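Local coordinates for heme utilization carrier protein (PDB 6U9J) that probably binds heme and carries it through the cytosol during heme utilization, in a pathway linked to anaerobic heme degradation, at residues 114-119 and 134-139. Numbering follows the deposited sequence.
With PO4 (phosphate ion), chain E.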
loop_
_atom_site.group_PDB
_atom_site.type_symbol
_atom_site.label_atom_id
_atom_site.label_comp_id
_atom_site.label_asym_id
_atom_site.label_seq_id
_atom_site.Cartn_x
_atom_site.Cartn_y
_atom_site.Cartn_z
ATOM N N MET A 114 2.867 23.009 7.932
ATOM C CA MET A 114 2.367 22.064 8.917
ATOM C C MET A 114 3.559 21.371 9.576
ATOM O O MET A 114 4.401 20.802 8.878
ATOM C CB MET A 114 1.467 21.046 8.222
ATOM C CG MET A 114 0.353 20.466 9.031
ATOM S SD MET A 114 -0.882 19.911 7.844
ATOM C CE MET A 114 0.141 18.921 6.755
ATOM N N ASP A 115 3.638 21.420 10.908
ATOM C CA ASP A 115 4.590 20.560 11.608
ATOM C C ASP A 115 4.279 19.102 11.283
ATOM O O ASP A 115 3.119 18.686 11.324
ATOM C CB ASP A 115 4.511 20.760 13.127
ATOM C CG ASP A 115 5.364 21.920 13.640
ATOM O OD1 ASP A 115 5.981 22.643 12.829
ATOM O OD2 ASP A 115 5.405 22.087 14.881
ATOM N N THR A 116 5.316 18.326 10.963
ATOM C CA THR A 116 5.172 16.901 10.670
ATOM C C THR A 116 6.277 16.125 11.357
ATOM O O THR A 116 7.378 16.636 11.571
ATOM C CB THR A 116 5.259 16.567 9.174
ATOM O OG1 THR A 116 6.606 16.757 8.725
ATOM C CG2 THR A 116 4.278 17.395 8.337
ATOM N N ALA A 117 5.992 14.865 11.671
ATOM C CA ALA A 117 6.974 13.984 12.276
ATOM C C ALA A 117 6.757 12.622 11.651
ATOM O O ALA A 117 5.635 12.113 11.676
ATOM C CB ALA A 117 6.818 13.904 13.796
ATOM N N SER A 118 7.799 12.080 11.037
ATOM C CA SER A 118 7.633 10.876 10.239
ATOM C C SER A 118 8.781 9.907 10.462
ATOM O O SER A 118 9.882 10.280 10.876
ATOM C CB SER A 118 7.546 11.216 8.743
ATOM O OG SER A 118 8.738 11.817 8.287
ATOM N N ILE A 119 8.496 8.636 10.174
ATOM C CA ILE A 119 9.495 7.573 10.122
ATOM C C ILE A 119 9.506 7.028 8.706
ATOM O O ILE A 119 8.458 6.632 8.192
ATOM C CB ILE A 119 9.178 6.467 11.131
ATOM C CG1 ILE A 119 9.113 7.056 12.530
ATOM C CG2 ILE A 119 10.203 5.313 11.047
ATOM C CD1 ILE A 119 8.523 6.131 13.545
ATOM N N LEU A 134 2.996 10.676 12.350
ATOM C CA LEU A 134 2.304 10.810 13.623
ATOM C C LEU A 134 0.871 11.276 13.415
ATOM O O LEU A 134 0.552 11.950 12.432
ATOM C CB LEU A 134 3.020 11.799 14.531
ATOM C CG LEU A 134 4.295 11.324 15.194
ATOM C CD1 LEU A 134 4.648 12.260 16.346
ATOM C CD2 LEU A 134 4.159 9.902 15.694
ATOM N N GLY A 135 0.005 10.914 14.373
ATOM C CA GLY A 135 -1.402 11.261 14.297
ATOM C C GLY A 135 -1.696 12.707 14.663
ATOM O O GLY A 135 -0.857 13.452 15.166
ATOM N N ARG A 136 -2.936 13.106 14.402
ATOM C CA ARG A 136 -3.347 14.493 14.568
ATOM C C ARG A 136 -4.683 14.559 15.289
ATOM O O ARG A 136 -5.408 13.564 15.398
ATOM C CB ARG A 136 -3.439 15.213 13.218
ATOM C CG ARG A 136 -2.084 15.391 12.544
ATOM C CD ARG A 136 -2.173 16.167 11.248
ATOM N NE ARG A 136 -0.881 16.175 10.576
ATOM C CZ ARG A 136 0.032 17.134 10.712
ATOM N NH1 ARG A 136 1.190 17.037 10.069
ATOM N NH2 ARG A 136 -0.207 18.181 11.499
ATOM N N ASP A 137 -4.987 15.753 15.804
ATOM C CA ASP A 137 -6.270 16.013 16.437
ATOM C C ASP A 137 -7.233 16.621 15.419
ATOM O O ASP A 137 -6.916 16.778 14.238
ATOM C CB ASP A 137 -6.097 16.898 17.679
ATOM C CG ASP A 137 -5.603 18.322 17.368
ATOM O OD1 ASP A 137 -5.696 18.813 16.221
ATOM O OD2 ASP A 137 -5.113 18.978 18.313
ATOM N N ASP A 138 -8.427 16.989 15.890
ATOM C CA ASP A 138 -9.444 17.521 14.990
ATOM C C ASP A 138 -9.074 18.885 14.421
ATOM O O ASP A 138 -9.605 19.261 13.371
ATOM C CB ASP A 138 -10.789 17.588 15.713
ATOM C CG ASP A 138 -11.168 16.266 16.359
ATOM O OD1 ASP A 138 -10.469 15.260 16.110
ATOM O OD2 ASP A 138 -12.166 16.227 17.110
ATOM N N HIS A 139 -8.178 19.630 15.070
ATOM C CA HIS A 139 -7.662 20.876 14.521
ATOM C C HIS A 139 -6.445 20.665 13.626
ATOM O O HIS A 139 -5.771 21.643 13.288
ATOM C CB HIS A 139 -7.300 21.861 15.642
ATOM C CG HIS A 139 -8.437 22.192 16.557
ATOM N ND1 HIS A 139 -9.132 21.233 17.263
ATOM C CD2 HIS A 139 -8.998 23.380 16.883
ATOM C CE1 HIS A 139 -10.072 21.816 17.984
ATOM N NE2 HIS A 139 -10.013 23.118 17.770
HETATM P P PO4 E . -4.712 10.246 12.613
HETATM O O1 PO4 E . -3.846 9.005 12.474
HETATM O O2 PO4 E . -6.003 10.049 11.850
HETATM O O3 PO4 E . -5.016 10.494 14.074
HETATM O O4 PO4 E . -3.996 11.452 12.049
#
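R136 reaches across to strand 114-122 and gives the carbonyl O of D115 two N-H groups of unequal worth: NH1 donates at 2.8 Å (N-H...O angle 148°), whereas NH2 makes only a weak bond at 3.4 Å. The oxygen lies somewhat out of the guanidinium plane. Arginine suits the place because its chain, extended from CG to NE, spans the gap that opens as the two segments diverge, and NH2 can also bond R140 O in its own loop. The D115 carboxylate leads away from R136 and forms a salt bridge with K110.

The backbones themselves are joined by L134 N to A117 O at 3.1 Å, nearly straight. This bond continues the antiparallel pairing of strands 114-122 and 128-133 in the six-stranded sheet.

Van der Waals contacts surround the arginine end. M114 CG touches R136 NH2 at 3.4 Å, SD lies over one guanidinium face, offset toward its rim, and the bend at chi3 (51°) turns CE over the same group; T116 CG2 meets the edge at NH1. Deeper in, the small, apolar A117 CB fits against L134 CD1 at 3.7 Å, and both side chains pack on F150 of helix 144-157. Beyond G135, R136 N bonds weakly to a phosphate, probably from the crystallisation liquor.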